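Local atomic coordinates of CELL WALL surface anchor family protein (PDB entry 3ZGH), a protein that probably mediates adhesion of pneumococci to host cells by binding keratin 10 through its basic, beta-rich MSCRAMM domain. Residues A[43-48]-A[185-190]; A[92-97]-A[171-176]; A[107-112]-A[127-132]. All coordinates share one frame; numbering follows the deposited sequence.

Contact 1. Residues A[43-48]-A[185-190]; sequences VPIYYK and NYFNGG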
# COMPACT_ATOMS: atom_id res chain seq x y z
N VAL A 43 -8.41 9.00 -14.67
CA VAL A 43 -8.95 7.67 -14.55
C VAL A 43 -8.86 7.32 -13.07
O VAL A 43 -8.08 7.93 -12.34
CB VAL A 43 -8.14 6.64 -15.37
CG1 VAL A 43 -8.31 6.87 -16.87
CG2 VAL A 43 -6.65 6.67 -14.99
N PRO A 44 -9.63 6.33 -12.63
CA PRO A 44 -9.48 5.89 -11.24
C PRO A 44 -8.16 5.18 -11.02
O PRO A 44 -7.63 4.57 -11.94
CB PRO A 44 -10.63 4.89 -11.04
CG PRO A 44 -11.63 5.23 -12.12
CD PRO A 44 -10.78 5.69 -13.30
N ILE A 45 -7.67 5.23 -9.80
CA ILE A 45 -6.55 4.39 -9.38
C ILE A 45 -7.03 3.79 -8.07
O ILE A 45 -7.83 4.42 -7.36
CB ILE A 45 -5.25 5.22 -9.25
CG1 ILE A 45 -4.04 4.31 -8.95
CG2 ILE A 45 -5.37 6.29 -8.16
CD1 ILE A 45 -2.71 5.06 -9.12
N TYR A 46 -6.58 2.57 -7.77
CA TYR A 46 -7.09 1.83 -6.63
C TYR A 46 -5.97 1.39 -5.70
O TYR A 46 -4.79 1.31 -6.13
CB TYR A 46 -7.85 0.59 -7.10
CG TYR A 46 -8.95 0.91 -8.09
CD1 TYR A 46 -10.23 1.19 -7.65
CD2 TYR A 46 -8.70 0.97 -9.48
CE1 TYR A 46 -11.27 1.50 -8.54
CE2 TYR A 46 -9.74 1.29 -10.39
CZ TYR A 46 -11.03 1.54 -9.89
OH TYR A 46 -12.07 1.86 -10.74
N TYR A 47 -6.33 1.12 -4.44
CA TYR A 47 -5.42 0.36 -3.58
C TYR A 47 -6.15 -0.79 -2.93
O TYR A 47 -7.41 -0.83 -2.83
CB TYR A 47 -4.76 1.22 -2.50
CG TYR A 47 -5.69 1.57 -1.36
CD1 TYR A 47 -5.85 0.71 -0.27
CD2 TYR A 47 -6.46 2.74 -1.40
CE1 TYR A 47 -6.74 1.01 0.75
CE2 TYR A 47 -7.33 3.06 -0.37
CZ TYR A 47 -7.46 2.18 0.70
OH TYR A 47 -8.33 2.48 1.72
N LYS A 48 -5.34 -1.76 -2.51
CA LYS A 48 -5.80 -2.85 -1.69
C LYS A 48 -4.81 -2.94 -0.52
O LYS A 48 -3.59 -2.81 -0.71
CB LYS A 48 -5.82 -4.14 -2.48
CG LYS A 48 -6.20 -5.37 -1.64
CD LYS A 48 -6.14 -6.68 -2.47
CE LYS A 48 -7.28 -6.77 -3.47
NZ LYS A 48 -7.29 -8.03 -4.29
N ASN A 185 -1.06 13.63 -3.86
CA ASN A 185 -1.52 12.27 -3.60
C ASN A 185 -2.83 12.04 -4.32
O ASN A 185 -3.82 12.73 -4.06
CB ASN A 185 -1.70 12.07 -2.10
CG ASN A 185 -2.14 10.69 -1.75
OD1 ASN A 185 -2.30 9.82 -2.62
ND2 ASN A 185 -2.31 10.44 -0.45
N TYR A 186 -2.85 11.05 -5.21
CA TYR A 186 -4.04 10.70 -5.98
C TYR A 186 -5.23 10.18 -5.12
O TYR A 186 -6.37 10.24 -5.55
CB TYR A 186 -3.67 9.64 -7.02
CG TYR A 186 -2.79 10.16 -8.17
CD1 TYR A 186 -2.72 11.51 -8.47
CD2 TYR A 186 -2.04 9.28 -8.95
CE1 TYR A 186 -1.96 11.98 -9.51
CE2 TYR A 186 -1.27 9.73 -10.00
CZ TYR A 186 -1.23 11.07 -10.28
OH TYR A 186 -0.45 11.54 -11.34
N PHE A 187 -4.93 9.67 -3.92
CA PHE A 187 -5.97 9.26 -2.97
C PHE A 187 -6.41 10.39 -2.03
O PHE A 187 -7.24 10.18 -1.14
CB PHE A 187 -5.46 8.09 -2.12
CG PHE A 187 -5.14 6.89 -2.92
CD1 PHE A 187 -6.16 6.19 -3.58
CD2 PHE A 187 -3.83 6.44 -3.03
CE1 PHE A 187 -5.87 5.06 -4.34
CE2 PHE A 187 -3.53 5.31 -3.77
CZ PHE A 187 -4.54 4.62 -4.44
N ASN A 188 -5.78 11.55 -2.20
CA ASN A 188 -6.08 12.78 -1.45
C ASN A 188 -6.42 12.62 0.03
O ASN A 188 -7.43 13.18 0.50
CB ASN A 188 -7.21 13.55 -2.12
CG ASN A 188 -7.23 15.02 -1.69
OD1 ASN A 188 -6.31 15.49 -1.01
ND2 ASN A 188 -8.29 15.74 -2.08
N GLY A 189 -5.58 11.88 0.76
CA GLY A 189 -5.73 11.66 2.20
C GLY A 189 -7.04 11.04 2.66
O GLY A 189 -7.27 10.94 3.87
N GLY A 190 -7.88 10.60 1.72
CA GLY A 190 -9.27 10.25 2.02
C GLY A 190 -9.55 8.88 2.61
O GLY A 190 -9.92 8.76 3.79
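Phe-187, whose ring meets Ile-45, Tyr-46 and Tyr-47, is held at its backbone by Asn-185 OD1, an amide oxygen that accepts two N-H groups. One comes from Phe-187 N, 2.9 Å from Asn-185 OD1 and well above the carbonyl plane, as part of an Asx turn; the other is that of Ala-176. Asn-185 to Asn-188 make a type I turn, closed by the bond from Asn-188 N to Asn-185 O. With CG opposite the carbonyl carbon (chi1 -62°), the Phe-187 ring swings over to the strand. There the edge of Tyr-47 stands on one of its faces near the rim, with Tyr-47 CD2 3.8 Å from Phe-187 CE1. The ring planes are 89° apart and the centroids 5.4 Å, a T-shaped pair. At the edge of the phenylalanine, near its plane, Tyr-46 O lies 3.7 Å from Phe-187 CZ, where the slightly positive ring hydrogens suit a carbonyl oxygen. Ile-45 CG2 meets both turn residues, 3.9 Å from Tyr-186 CB and 4.0 Å from Phe-187 CE1. Beyond the Tyr-186 ring its OH is hydrogen-bonded to Tyr-84 OH. No hydrogen bond joins the two segments; aromatic and aliphatic packing seats this Asx-turn loop on strand 43-53, while a backbone bond between Tyr-186 and Val-37 ties it to the neighbouring strand of the large antiparallel sheet of the MSCRAMM domain.

Contact 2. Residues A[92-97]-A[171-176]; sequences STQTML and TFTPYA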
# COMPACT_ATOMS: atom_id res chain seq x y z
N SER A 92 8.66 12.15 3.60
CA SER A 92 8.03 12.71 4.78
C SER A 92 7.06 13.80 4.30
O SER A 92 6.89 14.85 4.93
CB SER A 92 9.07 13.18 5.78
OG SER A 92 9.77 12.05 6.27
N THR A 93 6.48 13.53 3.12
CA THR A 93 5.28 14.17 2.60
C THR A 93 4.02 13.74 3.36
O THR A 93 3.03 14.48 3.42
CB THR A 93 5.08 13.78 1.12
OG1 THR A 93 5.58 14.82 0.27
CG2 THR A 93 3.60 13.50 0.80
N GLN A 94 4.05 12.53 3.91
CA GLN A 94 2.98 12.13 4.81
C GLN A 94 3.30 10.83 5.53
O GLN A 94 3.84 9.89 4.95
CB GLN A 94 1.64 11.96 4.06
CG GLN A 94 1.54 10.67 3.26
CD GLN A 94 0.13 10.41 2.73
OE1 GLN A 94 -0.63 11.34 2.42
NE2 GLN A 94 -0.24 9.12 2.64
N THR A 95 2.94 10.80 6.80
CA THR A 95 2.93 9.55 7.54
C THR A 95 2.06 8.53 6.82
O THR A 95 0.95 8.85 6.43
CB THR A 95 2.38 9.78 8.94
OG1 THR A 95 3.21 10.74 9.59
CG2 THR A 95 2.37 8.46 9.74
N MET A 96 2.57 7.31 6.62
CA MET A 96 1.78 6.25 6.00
C MET A 96 1.09 5.36 7.03
O MET A 96 0.07 4.75 6.74
CB MET A 96 2.66 5.32 5.16
CG MET A 96 3.50 5.98 4.10
SD MET A 96 2.65 6.29 2.54
CE MET A 96 1.95 4.68 2.09
N LEU A 97 1.70 5.22 8.20
CA LEU A 97 1.30 4.15 9.14
C LEU A 97 1.48 4.63 10.58
O LEU A 97 2.53 5.14 10.94
CB LEU A 97 2.13 2.90 8.87
CG LEU A 97 1.85 1.70 9.78
CD1 LEU A 97 0.53 1.04 9.42
CD2 LEU A 97 3.00 0.73 9.65
N THR A 171 -3.47 2.84 11.97
CA THR A 171 -4.12 3.51 10.86
C THR A 171 -3.14 3.49 9.69
O THR A 171 -1.94 3.62 9.88
CB THR A 171 -4.51 4.97 11.16
OG1 THR A 171 -3.34 5.77 11.10
CG2 THR A 171 -5.18 5.13 12.51
N PHE A 172 -3.66 3.32 8.48
CA PHE A 172 -2.84 3.33 7.29
C PHE A 172 -3.43 4.34 6.29
O PHE A 172 -4.65 4.35 6.06
CB PHE A 172 -2.77 1.92 6.67
CG PHE A 172 -2.03 1.88 5.37
CD1 PHE A 172 -0.65 1.80 5.36
CD2 PHE A 172 -2.72 1.95 4.17
CE1 PHE A 172 0.04 1.80 4.18
CE2 PHE A 172 -2.02 1.92 2.97
CZ PHE A 172 -0.64 1.85 2.98
N THR A 173 -2.56 5.18 5.72
CA THR A 173 -2.98 6.19 4.76
C THR A 173 -2.36 5.89 3.39
O THR A 173 -1.13 5.95 3.21
CB THR A 173 -2.54 7.60 5.21
OG1 THR A 173 -3.06 7.85 6.52
CG2 THR A 173 -3.05 8.68 4.24
N PRO A 174 -3.19 5.53 2.42
CA PRO A 174 -2.66 5.20 1.09
C PRO A 174 -2.12 6.42 0.37
O PRO A 174 -2.51 7.54 0.66
CB PRO A 174 -3.88 4.63 0.35
CG PRO A 174 -5.04 5.27 1.01
CD PRO A 174 -4.66 5.37 2.48
N TYR A 175 -1.24 6.17 -0.59
CA TYR A 175 -0.58 7.24 -1.30
C TYR A 175 -0.24 6.74 -2.70
O TYR A 175 0.21 5.62 -2.88
CB TYR A 175 0.69 7.65 -0.55
CG TYR A 175 1.48 8.74 -1.25
CD1 TYR A 175 1.31 10.08 -0.94
CD2 TYR A 175 2.40 8.42 -2.24
CE1 TYR A 175 2.06 11.08 -1.61
CE2 TYR A 175 3.14 9.39 -2.90
CZ TYR A 175 2.97 10.71 -2.59
OH TYR A 175 3.74 11.65 -3.27
N ALA A 176 -0.44 7.60 -3.69
CA ALA A 176 0.05 7.33 -5.02
C ALA A 176 0.28 8.69 -5.65
O ALA A 176 -0.51 9.60 -5.45
CB ALA A 176 -0.96 6.54 -5.82
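Gln-94 crosses to Thr-173 and Tyr-175 with its CB already directed at them. CG sits between the backbone N and the carbonyl carbon (chi1 77°), and the chain runs on extended. CD arrives beside the Tyr-175 ring, 3.9 Å from Tyr-175 CD1, with the amide and ring planes 67° apart. At the tip, Gln-94 NE2 packs 3.3 Å from Thr-173 CG2 and gives a weak hydrogen bond to Pro-174 O, 3.4 Å away; Asn-185 ND2 also donates to Pro-174 O, and more weakly to Gln-94 OE1. Farther along, a classic beta bulge sets Met-96 and Leu-97 together opposite Tyr-136 of strand 136-138, just where strand 97-99 begins at the edge of a small three-stranded antiparallel sheet. Leu-97 and Phe-172 form a non-hydrogen-bonded pair in it, and next to them Thr-173 N donates to Met-96 O at 2.9 Å and an almost straight 167°. That carbonyl also receives a CA-H...O contact from Phe-172 CA, 3.3 Å from Met-96 O. The Met-96 side chain, bent at chi2 and chi3, lies alongside Phe-172, with Met-96 CE 3.9 Å from Phe-172 CZ. Its sulfur reaches Tyr-175 instead, Met-96 SD being 3.9 Å from Tyr-175 CB.

Contact 3. Residues A[107-112]-A[127-132]; sequences SGVKNY and STMTTQ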
# COMPACT_ATOMS: atom_id res chain seq x y z
N SER A 107 9.09 -4.44 10.20
CA SER A 107 10.19 -5.01 9.44
C SER A 107 10.58 -4.07 8.29
O SER A 107 9.97 -3.00 8.12
CB SER A 107 9.75 -6.34 8.82
OG SER A 107 8.74 -6.11 7.83
N GLY A 108 11.56 -4.50 7.50
CA GLY A 108 11.81 -3.91 6.19
C GLY A 108 10.55 -4.05 5.33
O GLY A 108 9.70 -4.94 5.57
N VAL A 109 10.43 -3.17 4.34
CA VAL A 109 9.29 -3.18 3.44
C VAL A 109 9.74 -3.76 2.10
O VAL A 109 10.57 -3.14 1.39
CB VAL A 109 8.78 -1.75 3.24
CG1 VAL A 109 7.63 -1.69 2.24
CG2 VAL A 109 8.35 -1.14 4.58
N LYS A 110 9.25 -4.95 1.76
CA LYS A 110 9.58 -5.52 0.46
C LYS A 110 8.76 -4.77 -0.59
O LYS A 110 7.62 -4.35 -0.31
CB LYS A 110 9.22 -7.00 0.43
CG LYS A 110 10.11 -7.88 1.36
CD LYS A 110 9.75 -9.35 1.17
CE LYS A 110 10.35 -10.25 2.27
NZ LYS A 110 11.85 -10.24 2.30
N ASN A 111 9.36 -4.54 -1.75
CA ASN A 111 8.64 -3.89 -2.87
C ASN A 111 8.72 -4.78 -4.10
O ASN A 111 9.80 -5.35 -4.38
CB ASN A 111 9.30 -2.55 -3.22
CG ASN A 111 9.20 -1.56 -2.11
OD1 ASN A 111 8.11 -1.13 -1.75
ND2 ASN A 111 10.34 -1.15 -1.57
N TYR A 112 7.63 -4.89 -4.83
CA TYR A 112 7.61 -5.76 -5.99
C TYR A 112 6.46 -5.40 -6.91
O TYR A 112 5.54 -4.70 -6.50
CB TYR A 112 7.58 -7.25 -5.61
CG TYR A 112 6.61 -7.69 -4.56
CD1 TYR A 112 5.47 -8.41 -4.91
CD2 TYR A 112 6.85 -7.44 -3.21
CE1 TYR A 112 4.53 -8.85 -3.92
CE2 TYR A 112 5.92 -7.88 -2.22
CZ TYR A 112 4.77 -8.58 -2.59
OH TYR A 112 3.86 -9.03 -1.65
N SER A 127 12.74 -1.45 1.28
CA SER A 127 12.85 -0.14 1.90
C SER A 127 12.93 -0.24 3.41
O SER A 127 12.48 -1.24 4.00
CB SER A 127 11.62 0.70 1.55
OG SER A 127 11.44 0.77 0.15
N THR A 128 13.44 0.80 4.05
CA THR A 128 13.53 0.85 5.50
C THR A 128 12.50 1.84 6.05
O THR A 128 12.39 2.97 5.58
CB THR A 128 14.96 1.25 5.94
OG1 THR A 128 15.89 0.26 5.47
CG2 THR A 128 15.05 1.36 7.47
N MET A 129 11.70 1.42 7.02
CA MET A 129 10.77 2.34 7.67
C MET A 129 11.49 3.24 8.65
O MET A 129 12.39 2.81 9.36
CB MET A 129 9.70 1.57 8.40
CG MET A 129 8.70 0.93 7.49
SD MET A 129 7.04 1.37 7.95
CE MET A 129 6.18 -0.06 7.27
N THR A 130 11.08 4.50 8.69
CA THR A 130 11.60 5.44 9.69
C THR A 130 10.42 6.19 10.27
O THR A 130 9.35 6.25 9.67
CB THR A 130 12.58 6.49 9.07
OG1 THR A 130 11.91 7.22 8.03
CG2 THR A 130 13.81 5.82 8.49
N THR A 131 10.60 6.77 11.44
CA THR A 131 9.61 7.70 11.95
C THR A 131 9.92 9.04 11.28
O THR A 131 10.89 9.11 10.53
CB THR A 131 9.68 7.76 13.46
OG1 THR A 131 10.92 8.36 13.86
CG2 THR A 131 9.55 6.35 14.06
N GLN A 132 9.12 10.09 11.48
CA GLN A 132 7.90 10.07 12.27
C GLN A 132 6.79 10.59 11.33
O GLN A 132 6.84 10.23 10.15
CB GLN A 132 8.08 10.93 13.53
CG GLN A 132 9.32 10.66 14.37
CD GLN A 132 9.28 11.40 15.68
OE1 GLN A 132 8.37 11.19 16.49
NE2 GLN A 132 10.25 12.28 15.90
O HOH W 1 11.90 -0.96 8.27
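Val-109 and Ser-127 face each other as a hydrogen-bonded antiparallel pair of the beta hairpin made by strands 109-114 and 120-131. Two short backbone bonds join them: Val-109 N is 2.8 Å from Ser-127 O, with an N-H...O angle of 179°, and Ser-127 N is 2.8 Å from Val-109 O. The packing is tight on the face that carries their side chains, both of which touch Trp-138 of strand 136-138. Here Val-109 CG2 fits against Met-129, 3.6 Å from Met-129 CG and again 3.6 Å from Met-129 CE; the methionine chain is bent at chi2 (-127°, off a staggered value), which leaves both atoms beside the valine methyl. Trp-159 and Tyr-136 also touch Met-129. Polar groups are closely held on this face too. Asn-111 ND2 donates to Ser-127 OG at 2.8 Å, with the oxygen only 7° out of the amide plane. The same nitrogen also serves Asn-125 O, and Asn-111 OD1 is bonded to Ser-157 OG, so bonds at both ends fix the rotation of the amide. Ser-127 OG passes the connection on to Asn-140 O. Elsewhere the contact is looser. The side chains of the exposed Lys-110 and Thr-128 start out away from the facing segment, and toward Ser-107 the two backbones are bridged by solvent instead of bonding directly. One water accepts from Met-129 N at 2.7 Å and donates to Ser-107 O at 2.8 Å.

In the fold
Contacts 1 and 2 adjoin, their centres about 12 Å apart: Tyr-186 N lies 2.8 Å from Ala-176 O, a probable hydrogen bond that joins the turn of contact 1 to the end of 171-176. Contact 3, also about 12 Å from contact 2 between centres, meets it more lightly, with Leu-97 CD2 4.1 Å from Met-129 CE. Contacts 1 and 3 do not touch; about 21 Å separates their centres, on opposite sides of the middle of the chain, yet both reach the seven-stranded sheet. Along the sequence the three are nested, contact 3 within contact 2 and contact 2 within contact 1. A glycerol near Tyr-46 and an acetate near Thr-171 probably come from the crystallisation liquor.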